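Side-chain contacts in probable oxidoreductase (Pseudomonas aeruginosa, PDB 4B7C), which probably acts as an NADP-dependent oxidoreductase of the medium-chain dehydrogenase/reductase type, built with a Rossmann fold: residues 24-29 / 315-320; 45-50 / 121-126; 49-52 / 56-59; 127-132 / 296-301. One frame throughout, in Å; residues are numbered along the deposited sequence.

Contact 1 of 4, residues 24-29 / 315-320; sequences DTFSFV and TFPETL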
loop_
_atom_site.group_PDB
_atom_site.type_symbol
_atom_site.label_atom_id
_atom_site.label_comp_id
_atom_site.label_asym_id
_atom_site.label_seq_id
_atom_site.Cartn_x
_atom_site.Cartn_y
_atom_site.Cartn_z
ATOM N N ASP B 24 -35.134 -12.359 5.066
ATOM C CA ASP B 24 -35.890 -11.506 4.131
ATOM C C ASP B 24 -34.949 -10.928 3.037
ATOM O O ASP B 24 -35.391 -10.227 2.127
ATOM C CB ASP B 24 -36.647 -10.367 4.873
ATOM C CG ASP B 24 -38.005 -10.814 5.536
ATOM O OD1 ASP B 24 -38.082 -12.015 5.742
ATOM O OD2 ASP B 24 -38.979 -10.011 5.885
ATOM N N THR B 25 -33.658 -11.244 3.118
ATOM C CA THR B 25 -32.655 -10.704 2.187
ATOM C C THR B 25 -32.880 -11.228 0.767
ATOM O O THR B 25 -32.755 -10.482 -0.207
ATOM C CB THR B 25 -31.225 -11.054 2.638
ATOM O OG1 THR B 25 -31.019 -10.576 3.985
ATOM C CG2 THR B 25 -30.219 -10.402 1.719
ATOM N N PHE B 26 -33.237 -12.505 0.667
ATOM C CA PHE B 26 -33.497 -13.145 -0.628
ATOM C C PHE B 26 -34.943 -13.586 -0.805
ATOM O O PHE B 26 -35.624 -13.907 0.159
ATOM C CB PHE B 26 -32.596 -14.355 -0.820
ATOM C CG PHE B 26 -31.143 -14.052 -0.667
ATOM C CD1 PHE B 26 -30.452 -13.429 -1.688
ATOM C CD2 PHE B 26 -30.468 -14.399 0.486
ATOM C CE1 PHE B 26 -29.114 -13.143 -1.553
ATOM C CE2 PHE B 26 -29.126 -14.119 0.631
ATOM C CZ PHE B 26 -28.442 -13.490 -0.390
ATOM N N SER B 27 -35.398 -13.572 -2.053
ATOM C CA SER B 27 -36.716 -14.102 -2.433
ATOM C C SER B 27 -36.548 -15.347 -3.301
ATOM O O SER B 27 -35.847 -15.322 -4.318
ATOM C CB SER B 27 -37.590 -13.060 -3.161
ATOM O OG SER B 27 -37.851 -11.955 -2.324
ATOM N N PHE B 28 -37.207 -16.427 -2.896
ATOM C CA PHE B 28 -37.191 -17.672 -3.640
ATOM C C PHE B 28 -38.318 -17.679 -4.662
ATOM O O PHE B 28 -39.499 -17.701 -4.311
ATOM C CB PHE B 28 -37.298 -18.854 -2.685
ATOM C CG PHE B 28 -36.893 -20.147 -3.297
ATOM C CD1 PHE B 28 -35.765 -20.209 -4.100
ATOM C CD2 PHE B 28 -37.619 -21.290 -3.060
ATOM C CE1 PHE B 28 -35.378 -21.387 -4.681
ATOM C CE2 PHE B 28 -37.240 -22.484 -3.633
ATOM C CZ PHE B 28 -36.120 -22.532 -4.447
ATOM N N VAL B 29 -37.957 -17.608 -5.938
ATOM C CA VAL B 29 -38.951 -17.419 -6.996
ATOM C C VAL B 29 -38.868 -18.522 -8.066
ATOM O O VAL B 29 -37.797 -19.061 -8.368
ATOM C CB VAL B 29 -38.938 -15.976 -7.571
ATOM C CG1 VAL B 29 -39.877 -15.879 -8.763
ATOM C CG2 VAL B 29 -39.341 -14.991 -6.486
ATOM N N THR B 315 -31.560 -24.507 0.163
ATOM C CA THR B 315 -30.851 -24.218 1.417
ATOM C C THR B 315 -29.919 -22.996 1.352
ATOM O O THR B 315 -29.299 -22.635 2.356
ATOM C CB THR B 315 -29.993 -25.408 1.890
ATOM O OG1 THR B 315 -28.838 -25.549 1.047
ATOM C CG2 THR B 315 -30.819 -26.709 1.907
ATOM N N PHE B 316 -29.861 -22.352 0.191
ATOM C CA PHE B 316 -28.901 -21.260 -0.058
ATOM C C PHE B 316 -28.775 -20.186 1.062
ATOM O O PHE B 316 -27.673 -19.955 1.567
ATOM C CB PHE B 316 -29.180 -20.593 -1.415
ATOM C CG PHE B 316 -28.407 -19.322 -1.627
ATOM C CD1 PHE B 316 -27.047 -19.358 -1.824
ATOM C CD2 PHE B 316 -29.037 -18.087 -1.548
ATOM C CE1 PHE B 316 -26.325 -18.190 -1.967
ATOM C CE2 PHE B 316 -28.327 -16.903 -1.692
ATOM C CZ PHE B 316 -26.957 -16.958 -1.905
ATOM N N PRO B 317 -29.886 -19.528 1.445
ATOM C CA PRO B 317 -29.795 -18.486 2.497
ATOM C C PRO B 317 -29.157 -18.955 3.786
ATOM O O PRO B 317 -28.384 -18.204 4.375
ATOM C CB PRO B 317 -31.263 -18.100 2.755
ATOM C CG PRO B 317 -31.968 -18.470 1.505
ATOM C CD PRO B 317 -31.281 -19.723 1.020
ATOM N N GLU B 318 -29.515 -20.154 4.249
ATOM C CA GLU B 318 -28.955 -20.672 5.504
ATOM C C GLU B 318 -27.513 -21.054 5.294
ATOM O O GLU B 318 -26.671 -20.744 6.132
ATOM C CB GLU B 318 -29.714 -21.880 6.079
ATOM C CG GLU B 318 -29.935 -23.094 5.214
ATOM C CD GLU B 318 -31.315 -23.134 4.583
ATOM O OE1 GLU B 318 -31.613 -22.143 3.900
ATOM O OE2 GLU B 318 -32.096 -24.126 4.745
ATOM N N THR B 319 -27.259 -21.770 4.198
ATOM C CA THR B 319 -25.920 -22.268 3.897
ATOM C C THR B 319 -24.939 -21.121 3.755
ATOM O O THR B 319 -23.807 -21.215 4.202
ATOM C CB THR B 319 -25.903 -23.139 2.623
ATOM O OG1 THR B 319 -26.848 -24.216 2.750
ATOM C CG2 THR B 319 -24.506 -23.692 2.393
ATOM N N LEU B 320 -25.403 -20.025 3.175
ATOM C CA LEU B 320 -24.595 -18.803 3.068
ATOM C C LEU B 320 -24.089 -18.265 4.419
ATOM O O LEU B 320 -22.961 -17.782 4.508
ATOM C CB LEU B 320 -25.379 -17.702 2.340
ATOM C CG LEU B 320 -24.553 -16.455 1.955
ATOM C CD1 LEU B 320 -23.319 -16.811 1.133
ATOM C CD2 LEU B 320 -25.360 -15.396 1.223
#

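Contact 2 of 4, residues 45-50 / 121-126; sequences NEYLSL and APLPRY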
loop_
_atom_site.group_PDB
_atom_site.type_symbol
_atom_site.label_atom_id
_atom_site.label_comp_id
_atom_site.label_asym_id
_atom_site.label_seq_id
_atom_site.Cartn_x
_atom_site.Cartn_y
_atom_site.Cartn_z
ATOM N N ASN B 45 -27.160 -25.794 -14.027
ATOM C CA ASN B 45 -26.244 -25.534 -12.923
ATOM C C ASN B 45 -26.128 -26.765 -12.024
ATOM O O ASN B 45 -27.134 -27.344 -11.626
ATOM C CB ASN B 45 -26.688 -24.310 -12.113
ATOM C CG ASN B 45 -26.672 -23.022 -12.927
ATOM O OD1 ASN B 45 -26.157 -22.978 -14.055
ATOM N ND2 ASN B 45 -27.218 -21.949 -12.343
ATOM N N GLU B 46 -24.900 -27.153 -11.708
ATOM C CA GLU B 46 -24.659 -28.361 -10.914
ATOM C C GLU B 46 -24.107 -28.064 -9.525
ATOM O O GLU B 46 -24.573 -28.628 -8.530
ATOM C CB GLU B 46 -23.712 -29.311 -11.654
ATOM C CG GLU B 46 -24.340 -29.960 -12.896
ATOM C CD GLU B 46 -24.006 -31.431 -13.135
ATOM O OE1 GLU B 46 -23.104 -31.997 -12.441
ATOM O OE2 GLU B 46 -24.697 -32.015 -14.035
ATOM N N TYR B 47 -23.101 -27.200 -9.478
ATOM C CA TYR B 47 -22.496 -26.772 -8.232
ATOM C C TYR B 47 -22.278 -25.259 -8.245
ATOM O O TYR B 47 -21.833 -24.695 -9.240
ATOM C CB TYR B 47 -21.165 -27.453 -8.005
ATOM C CG TYR B 47 -21.261 -28.944 -7.840
ATOM C CD1 TYR B 47 -21.456 -29.510 -6.583
ATOM C CD2 TYR B 47 -21.151 -29.784 -8.937
ATOM C CE1 TYR B 47 -21.537 -30.878 -6.416
ATOM C CE2 TYR B 47 -21.223 -31.154 -8.788
ATOM C CZ TYR B 47 -21.421 -31.699 -7.532
ATOM O OH TYR B 47 -21.497 -33.048 -7.366
ATOM N N LEU B 48 -22.567 -24.628 -7.110
ATOM C CA LEU B 48 -22.377 -23.185 -6.933
ATOM C C LEU B 48 -21.372 -22.883 -5.851
ATOM O O LEU B 48 -21.289 -23.582 -4.840
ATOM C CB LEU B 48 -23.684 -22.497 -6.589
ATOM C CG LEU B 48 -24.805 -22.667 -7.607
ATOM C CD1 LEU B 48 -26.052 -21.984 -7.075
ATOM C CD2 LEU B 48 -24.439 -22.163 -9.008
ATOM N N SER B 49 -20.555 -21.869 -6.115
ATOM C CA SER B 49 -19.548 -21.427 -5.174
ATOM C C SER B 49 -20.171 -20.446 -4.182
ATOM O O SER B 49 -20.729 -19.425 -4.566
ATOM C CB SER B 49 -18.384 -20.753 -5.879
ATOM O OG SER B 49 -17.483 -20.215 -4.922
ATOM N N LEU B 50 -20.094 -20.786 -2.904
ATOM C CA LEU B 50 -20.481 -19.853 -1.858
ATOM C C LEU B 50 -19.204 -19.202 -1.324
ATOM O O LEU B 50 -18.324 -19.895 -0.794
ATOM C CB LEU B 50 -21.288 -20.554 -0.763
ATOM C CG LEU B 50 -22.797 -20.718 -1.010
ATOM C CD1 LEU B 50 -23.128 -21.240 -2.398
ATOM C CD2 LEU B 50 -23.382 -21.651 0.038
ATOM N N ALA B 121 -10.639 -34.011 -12.729
ATOM C CA ALA B 121 -10.823 -33.648 -11.347
ATOM C C ALA B 121 -12.294 -33.675 -11.075
ATOM O O ALA B 121 -13.076 -33.480 -11.986
ATOM C CB ALA B 121 -10.273 -32.249 -11.082
ATOM N N PRO B 122 -12.673 -33.895 -9.819
ATOM C CA PRO B 122 -14.085 -33.789 -9.502
ATOM C C PRO B 122 -14.638 -32.381 -9.791
ATOM O O PRO B 122 -13.927 -31.389 -9.619
ATOM C CB PRO B 122 -14.147 -34.081 -8.011
ATOM C CG PRO B 122 -12.787 -34.473 -7.577
ATOM C CD PRO B 122 -11.819 -34.113 -8.641
ATOM N N LEU B 123 -15.884 -32.333 -10.245
ATOM C CA LEU B 123 -16.525 -31.093 -10.674
ATOM C C LEU B 123 -16.432 -29.968 -9.641
ATOM O O LEU B 123 -16.092 -28.863 -10.012
ATOM C CB LEU B 123 -17.987 -31.321 -11.049
ATOM C CG LEU B 123 -18.291 -31.680 -12.504
ATOM C CD1 LEU B 123 -19.800 -31.608 -12.725
ATOM C CD2 LEU B 123 -17.609 -30.681 -13.438
ATOM N N PRO B 124 -16.711 -30.258 -8.358
ATOM C CA PRO B 124 -16.663 -29.200 -7.367
ATOM C C PRO B 124 -15.285 -28.593 -7.179
ATOM O O PRO B 124 -15.188 -27.453 -6.742
ATOM C CB PRO B 124 -17.070 -29.906 -6.072
ATOM C CG PRO B 124 -17.813 -31.109 -6.500
ATOM C CD PRO B 124 -17.129 -31.540 -7.757
ATOM N N ARG B 125 -14.239 -29.337 -7.533
ATOM C CA ARG B 125 -12.874 -28.844 -7.416
ATOM C C ARG B 125 -12.574 -27.689 -8.392
ATOM O O ARG B 125 -11.655 -26.895 -8.180
ATOM C CB ARG B 125 -11.851 -29.964 -7.601
ATOM C CG ARG B 125 -10.439 -29.493 -7.273
ATOM C CD ARG B 125 -9.629 -30.510 -6.500
ATOM N NE ARG B 125 -10.351 -31.074 -5.365
ATOM C CZ ARG B 125 -10.264 -32.339 -4.962
ATOM N NH1 ARG B 125 -9.497 -33.220 -5.601
ATOM N NH2 ARG B 125 -10.967 -32.732 -3.913
ATOM N N TYR B 126 -13.364 -27.604 -9.452
ATOM C CA TYR B 126 -13.273 -26.481 -10.388
ATOM C C TYR B 126 -13.900 -25.203 -9.807
ATOM O O TYR B 126 -13.978 -24.179 -10.481
ATOM C CB TYR B 126 -13.924 -26.832 -11.730
ATOM C CG TYR B 126 -13.063 -27.778 -12.531
ATOM C CD1 TYR B 126 -11.888 -27.338 -13.118
ATOM C CD2 TYR B 126 -13.422 -29.101 -12.686
ATOM C CE1 TYR B 126 -11.085 -28.200 -13.849
ATOM C CE2 TYR B 126 -12.638 -29.965 -13.418
ATOM C CZ TYR B 126 -11.460 -29.527 -13.990
ATOM O OH TYR B 126 -10.709 -30.412 -14.734
#

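Contact 3 of 4, residues 49-52 / 56-59; sequences SLDP and GWMN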
loop_
_atom_site.group_PDB
_atom_site.type_symbol
_atom_site.label_atom_id
_atom_site.label_comp_id
_atom_site.label_asym_id
_atom_site.label_seq_id
_atom_site.Cartn_x
_atom_site.Cartn_y
_atom_site.Cartn_z
ATOM N N SER B 49 -20.555 -21.869 -6.115
ATOM C CA SER B 49 -19.548 -21.427 -5.174
ATOM C C SER B 49 -20.171 -20.446 -4.182
ATOM O O SER B 49 -20.729 -19.425 -4.566
ATOM C CB SER B 49 -18.384 -20.753 -5.879
ATOM O OG SER B 49 -17.483 -20.215 -4.922
ATOM N N LEU B 50 -20.094 -20.786 -2.904
ATOM C CA LEU B 50 -20.481 -19.853 -1.858
ATOM C C LEU B 50 -19.204 -19.202 -1.324
ATOM O O LEU B 50 -18.324 -19.895 -0.794
ATOM C CB LEU B 50 -21.288 -20.554 -0.763
ATOM C CG LEU B 50 -22.797 -20.718 -1.010
ATOM C CD1 LEU B 50 -23.128 -21.240 -2.398
ATOM C CD2 LEU B 50 -23.382 -21.651 0.038
ATOM N N ASP B 51 -19.142 -17.872 -1.478
ATOM C CA ASP B 51 -17.942 -17.057 -1.211
ATOM C C ASP B 51 -18.245 -15.837 -0.349
ATOM O O ASP B 51 -19.252 -15.162 -0.570
ATOM C CB ASP B 51 -17.338 -16.445 -2.499
ATOM C CG ASP B 51 -17.022 -17.487 -3.583
ATOM O OD1 ASP B 51 -16.312 -18.463 -3.262
ATOM O OD2 ASP B 51 -17.454 -17.323 -4.762
ATOM N N PRO B 52 -17.335 -15.501 0.582
ATOM C CA PRO B 52 -17.532 -14.288 1.408
ATOM C C PRO B 52 -17.742 -13.023 0.584
ATOM O O PRO B 52 -18.452 -12.110 1.030
ATOM C CB PRO B 52 -16.226 -14.198 2.211
ATOM C CG PRO B 52 -15.728 -15.603 2.273
ATOM C CD PRO B 52 -16.088 -16.196 0.939
ATOM N N GLY B 56 -20.226 -8.480 -0.216
ATOM C CA GLY B 56 -19.941 -7.238 -0.925
ATOM C C GLY B 56 -20.847 -7.042 -2.125
ATOM O O GLY B 56 -21.265 -5.918 -2.428
ATOM N N TRP B 57 -21.136 -8.129 -2.834
ATOM C CA TRP B 57 -21.972 -8.060 -4.051
ATOM C C TRP B 57 -23.374 -7.643 -3.742
ATOM O O TRP B 57 -24.084 -7.133 -4.621
ATOM C CB TRP B 57 -22.019 -9.400 -4.778
ATOM C CG TRP B 57 -20.679 -9.955 -5.148
ATOM C CD1 TRP B 57 -19.484 -9.264 -5.297
ATOM C CD2 TRP B 57 -20.358 -11.348 -5.486
ATOM N NE1 TRP B 57 -18.476 -10.114 -5.648
ATOM C CE2 TRP B 57 -18.930 -11.376 -5.781
ATOM C CE3 TRP B 57 -21.078 -12.526 -5.548
ATOM C CZ2 TRP B 57 -18.270 -12.549 -6.123
ATOM C CZ3 TRP B 57 -20.412 -13.707 -5.892
ATOM C CH2 TRP B 57 -19.040 -13.721 -6.166
ATOM N N MET B 58 -23.789 -7.888 -2.503
ATOM C CA MET B 58 -25.125 -7.506 -2.050
ATOM C C MET B 58 -25.235 -6.034 -1.634
ATOM O O MET B 58 -26.330 -5.463 -1.628
ATOM C CB MET B 58 -25.555 -8.390 -0.875
ATOM C CG MET B 58 -25.963 -9.791 -1.294
ATOM S SD MET B 58 -26.493 -10.807 0.124
ATOM C CE MET B 58 -24.926 -11.382 0.757
ATOM N N ASN B 59 -24.106 -5.447 -1.253
ATOM C CA ASN B 59 -24.055 -4.047 -0.826
ATOM C C ASN B 59 -24.115 -3.056 -1.985
ATOM O O ASN B 59 -23.539 -3.302 -3.054
ATOM C CB ASN B 59 -22.781 -3.800 0.004
ATOM C CG ASN B 59 -22.875 -4.338 1.411
ATOM O OD1 ASN B 59 -23.957 -4.559 1.946
ATOM N ND2 ASN B 59 -21.729 -4.544 2.028
#

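Contact 4 of 4, residues 127-132 / 296-301; sequences LSALGM and TWLAEG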
loop_
_atom_site.group_PDB
_atom_site.type_symbol
_atom_site.label_atom_id
_atom_site.label_comp_id
_atom_site.label_asym_id
_atom_site.label_seq_id
_atom_site.Cartn_x
_atom_site.Cartn_y
_atom_site.Cartn_z
ATOM N N LEU B 127 -14.356 -25.290 -8.558
ATOM C CA LEU B 127 -14.792 -24.112 -7.797
ATOM C C LEU B 127 -13.847 -23.805 -6.653
ATOM O O LEU B 127 -14.058 -22.838 -5.928
ATOM C CB LEU B 127 -16.191 -24.325 -7.232
ATOM C CG LEU B 127 -17.290 -24.458 -8.255
ATOM C CD1 LEU B 127 -18.597 -24.705 -7.506
ATOM C CD2 LEU B 127 -17.345 -23.206 -9.109
ATOM N N SER B 128 -12.835 -24.646 -6.461
ATOM C CA SER B 128 -11.909 -24.485 -5.352
ATOM C C SER B 128 -10.490 -24.321 -5.870
ATOM O O SER B 128 -10.176 -23.299 -6.479
ATOM C CB SER B 128 -12.025 -25.631 -4.329
ATOM O OG SER B 128 -11.738 -26.878 -4.912
ATOM N N ALA B 129 -9.640 -25.321 -5.657
ATOM C CA ALA B 129 -8.230 -25.229 -6.051
ATOM C C ALA B 129 -8.056 -25.011 -7.559
ATOM O O ALA B 129 -7.122 -24.312 -7.997
ATOM C CB ALA B 129 -7.476 -26.466 -5.596
ATOM N N LEU B 130 -8.969 -25.582 -8.348
ATOM C CA LEU B 130 -8.945 -25.414 -9.814
ATOM C C LEU B 130 -10.005 -24.410 -10.271
ATOM O O LEU B 130 -10.403 -24.371 -11.441
ATOM C CB LEU B 130 -9.154 -26.763 -10.527
ATOM C CG LEU B 130 -7.988 -27.747 -10.360
ATOM C CD1 LEU B 130 -8.350 -29.149 -10.902
ATOM C CD2 LEU B 130 -6.690 -27.243 -10.973
ATOM N N GLY B 131 -10.480 -23.608 -9.322
ATOM C CA GLY B 131 -11.418 -22.529 -9.579
ATOM C C GLY B 131 -10.871 -21.168 -9.144
ATOM O O GLY B 131 -9.665 -20.972 -9.019
ATOM N N MET B 132 -11.773 -20.230 -8.893
ATOM C CA MET B 132 -11.399 -18.845 -8.618
ATOM C C MET B 132 -10.666 -18.669 -7.294
ATOM O O MET B 132 -9.815 -17.805 -7.177
ATOM C CB MET B 132 -12.615 -17.909 -8.693
ATOM C CG MET B 132 -13.134 -17.665 -10.115
ATOM S SD MET B 132 -11.903 -17.183 -11.343
ATOM C CE MET B 132 -11.407 -18.767 -12.017
ATOM N N THR B 296 -1.082 -30.368 -11.701
ATOM C CA THR B 296 0.063 -31.260 -11.478
ATOM C C THR B 296 0.438 -31.321 -9.986
ATOM O O THR B 296 0.781 -32.382 -9.468
ATOM C CB THR B 296 1.292 -30.869 -12.321
ATOM O OG1 THR B 296 1.831 -29.633 -11.850
ATOM C CG2 THR B 296 0.906 -30.721 -13.779
ATOM N N TRP B 297 0.370 -30.189 -9.297
ATOM C CA TRP B 297 0.639 -30.164 -7.852
ATOM C C TRP B 297 -0.338 -31.045 -7.126
ATOM O O TRP B 297 0.037 -31.812 -6.239
ATOM C CB TRP B 297 0.568 -28.747 -7.283
ATOM C CG TRP B 297 1.776 -27.878 -7.589
ATOM C CD1 TRP B 297 3.086 -28.282 -7.840
ATOM C CD2 TRP B 297 1.820 -26.418 -7.643
ATOM N NE1 TRP B 297 3.908 -27.207 -8.061
ATOM C CE2 TRP B 297 3.216 -26.060 -7.950
ATOM C CE3 TRP B 297 0.876 -25.410 -7.487
ATOM C CZ2 TRP B 297 3.622 -24.748 -8.093
ATOM C CZ3 TRP B 297 1.306 -24.091 -7.632
ATOM C CH2 TRP B 297 2.644 -23.768 -7.925
ATOM N N LEU B 298 -1.604 -30.950 -7.515
ATOM C CA LEU B 298 -2.646 -31.803 -6.946
ATOM C C LEU B 298 -2.384 -33.287 -7.237
ATOM O O LEU B 298 -2.433 -34.118 -6.335
ATOM C CB LEU B 298 -4.024 -31.409 -7.477
ATOM C CG LEU B 298 -4.583 -30.079 -6.985
ATOM C CD1 LEU B 298 -5.647 -29.624 -7.970
ATOM C CD2 LEU B 298 -5.160 -30.219 -5.584
ATOM N N ALA B 299 -2.113 -33.594 -8.501
ATOM C CA ALA B 299 -1.883 -34.977 -8.961
ATOM C C ALA B 299 -0.699 -35.626 -8.250
ATOM O O ALA B 299 -0.743 -36.806 -7.914
ATOM C CB ALA B 299 -1.652 -35.010 -10.468
ATOM N N GLU B 300 0.342 -34.832 -8.015
ATOM C CA GLU B 300 1.562 -35.305 -7.356
ATOM C C GLU B 300 1.431 -35.369 -5.827
ATOM O O GLU B 300 2.327 -35.852 -5.148
ATOM C CB GLU B 300 2.751 -34.419 -7.733
ATOM C CG GLU B 300 3.180 -34.568 -9.186
ATOM C CD GLU B 300 4.224 -33.549 -9.614
ATOM O OE1 GLU B 300 4.701 -32.792 -8.753
ATOM O OE2 GLU B 300 4.582 -33.505 -10.810
ATOM N N GLY B 301 0.308 -34.897 -5.295
ATOM C CA GLY B 301 0.076 -34.884 -3.849
ATOM C C GLY B 301 0.836 -33.791 -3.112
ATOM O O GLY B 301 0.920 -33.810 -1.883
#

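Contact 1 of 4, residues 24-29 / 315-320
The ring of Phe26 is filled on both faces. CE2 of Phe316 stands over the centre of one face, 3.6 Å above the ring plane of Phe26, and the methyl CG2 of the preceding Thr25 lies over the centre of the opposite face. Phe316, in turn, meets Phe26 with its edge, so the two phenyl groups form a T-shaped (edge-to-face) pair with planes at 68° and centroids 5.0 Å apart. Phe316 CE2 is almost evenly spaced from the six ring carbons of Phe26, from 3.7 Å at CZ to 4.1 Å at CG. The first torsion of Phe316, with CG opposite its backbone N (chi1 170°), swings that ring off the start of helix 316-321 toward the strand. One helical turn on, Leu320 brings its CD2 methyl to 4.0 Å from Phe26 CZ, approaching obliquely, while Pro317 CB flanks Phe26 CD2 more loosely at 4.4 Å. Within that first turn, Thr315 O accepts two hydrogen bonds, from Thr319 N and Thr319 OG1. Tyr11 and Met58 also touch Phe26. Strand 26-32, paired with strand 7-13 in a two-stranded antiparallel sheet of the GroES-like region, thus packs on the last helix of the chain. No hydrogen bond joins the two segments; they hold together through dispersion and the electrostatic fit of an aromatic C-H edge against a pi face, largely in a buried setting.

Contact 2 of 4, residues 45-50 / 121-126
Tyr47 and Pro124 supply the most directional interaction, a CH-pi contact in which proline CG sits over one face of the phenol ring. Pro124 CG lies 3.8 Å from the Tyr47 ring centroid and 14° off the ring normal, shifted slightly toward the rim, and its nearest ring atom is Tyr47 CE1. Apolar packing continues next door, where Leu123 CB lies 4.0 Å from Tyr47 CE2, the two side chains crossing at about a right angle. A third kind of contact is mixed: Glu46 OE1 rests 3.3 Å from the methyl Leu123 CD1, a van der Waals touch that a bend at chi2 (-140°) of the glutamate brings about. Two successive strand residues can both face the same partner because Glu46 and Tyr47 form a classic beta bulge opposite Val79. On the other side, a 3-10 turn presents Leu123 and Pro124 together, held by Arg125 N to Pro122 O at 2.9 Å and by Tyr126 N to Leu123 O at 3.1 Å. The contact thus lays the loop that precedes helix 132-145 against strand 41-49 of the GroES-like domain, between strands 77-85 and 331-335, whose Val79 and Val333 also touch Tyr47; Arg125 ties the same loop to Glu307 of strand 307-311 by a salt bridge.

Contact 3 of 4, residues 49-52 / 56-59
Asp51 and Trp57 meet where one carboxylate oxygen approaches the far corner of the indole: Asp51 OD2 lies 4.2 Å from Trp57 CH2. The planes of the two groups stand 81° apart, nearly perpendicular, and the oxygen comes in obliquely to the ring. Asp51 reaches that side with its CG beside the backbone N (chi1 -55°). This pair buries more surface than Pro52 and Gly56 do, though neither pair comes closer than 4.2 Å; Pro52 O and Gly56 N, at that distance across the start of helix 53-58, are too far apart for a helical hydrogen bond, and the CB of Pro52 points away from residues 56-59. Pro52, Gly56 and Asp51 all keep some exposure, whereas Trp57 is buried. Further packing surrounds the contact: Leu50, whose CB also points away, touches Leu332 and Leu334, while Trp57 is touched by Ile65 and engaged by Arg75 in a cation-pi interaction. The arrangement is a local turn of the GroES-like region, linking strand 41-49 to helix 53-58. Its chemistry divides: Lys331 of strand 331-335 forms a salt bridge with Asp51 OD1 and hydrogen-bonds Ser49 OG, pairing with the acid in the loop after strand 41-49, and the tryptophan meets that acid with a weakly polar C-H.

Contact 4 of 4, residues 127-132 / 296-301
Leu130 and Leu298 meet tip to tip. The methyl Leu298 CD1 nestles into the branch of its partner, 3.8 Å from Leu130 CG and about 4.0 Å from each of Leu130 CD1 and CD2. Ala129 adds a looser touch to the same methyl, its CB lying 4.4 Å from Leu298 CD1. Both leucines hold CG opposite the carbonyl carbon (chi1 -68° for Leu130), and this extends the end of Leu130 toward the helix although its CB sets off across that direction. Behind these side chains is a type I beta turn from Ser128 to Gly131, closed by Gly131 N to Ser128 O at 2.9 Å; Ala129 and Leu130 occupy its two central positions. Gly131 then serves as N-cap of helix 132-145, which leads into strand 152-155 of the parallel Rossmann sheet. Leu298 belongs to the last turn of helix 287-299, which comes after the outermost strand 274-277 of that sheet and stops in a Schellman motif at Gly301, with Gly301 N bonded to Leu298 O at 3.0 Å. Met294, one turn earlier on that helix, also packs on Leu130, and Leu303 packs on Leu298. Farther back, at the first residue of the turn, Ser128 OG has Glu307 OE2, Ser305 OG and Arg125 O as possible hydrogen-bonding partners, though its single proton cannot serve both Glu307 OE2 and Arg125 O at once.

How the contacts relate
Contacts 1 and 4 are mainly buried and wholly apolar across their segments, yet contact 1 uses aromatic geometry where contact 4 relies on aliphatic methyls. Contact 2 is a surface contact, with no fully buried residue among those that touch, and mixes CH-pi packing with a carboxylate-methyl touch; contact 3, partly buried, is the sparsest and most polar. Contacts 2 and 3 share Ser49 and Leu50, and Leu50 packs against Thr319 of contact 1, while Met58 of contact 3 meets Phe26 and Leu320. Contacts 2 and 4 draw on successive parts of one loop, joined by a probable hydrogen bond from Leu130 N to Arg125 O. Contacts 1 and 4 stay apart, their nearest atoms about 12 Å from each other.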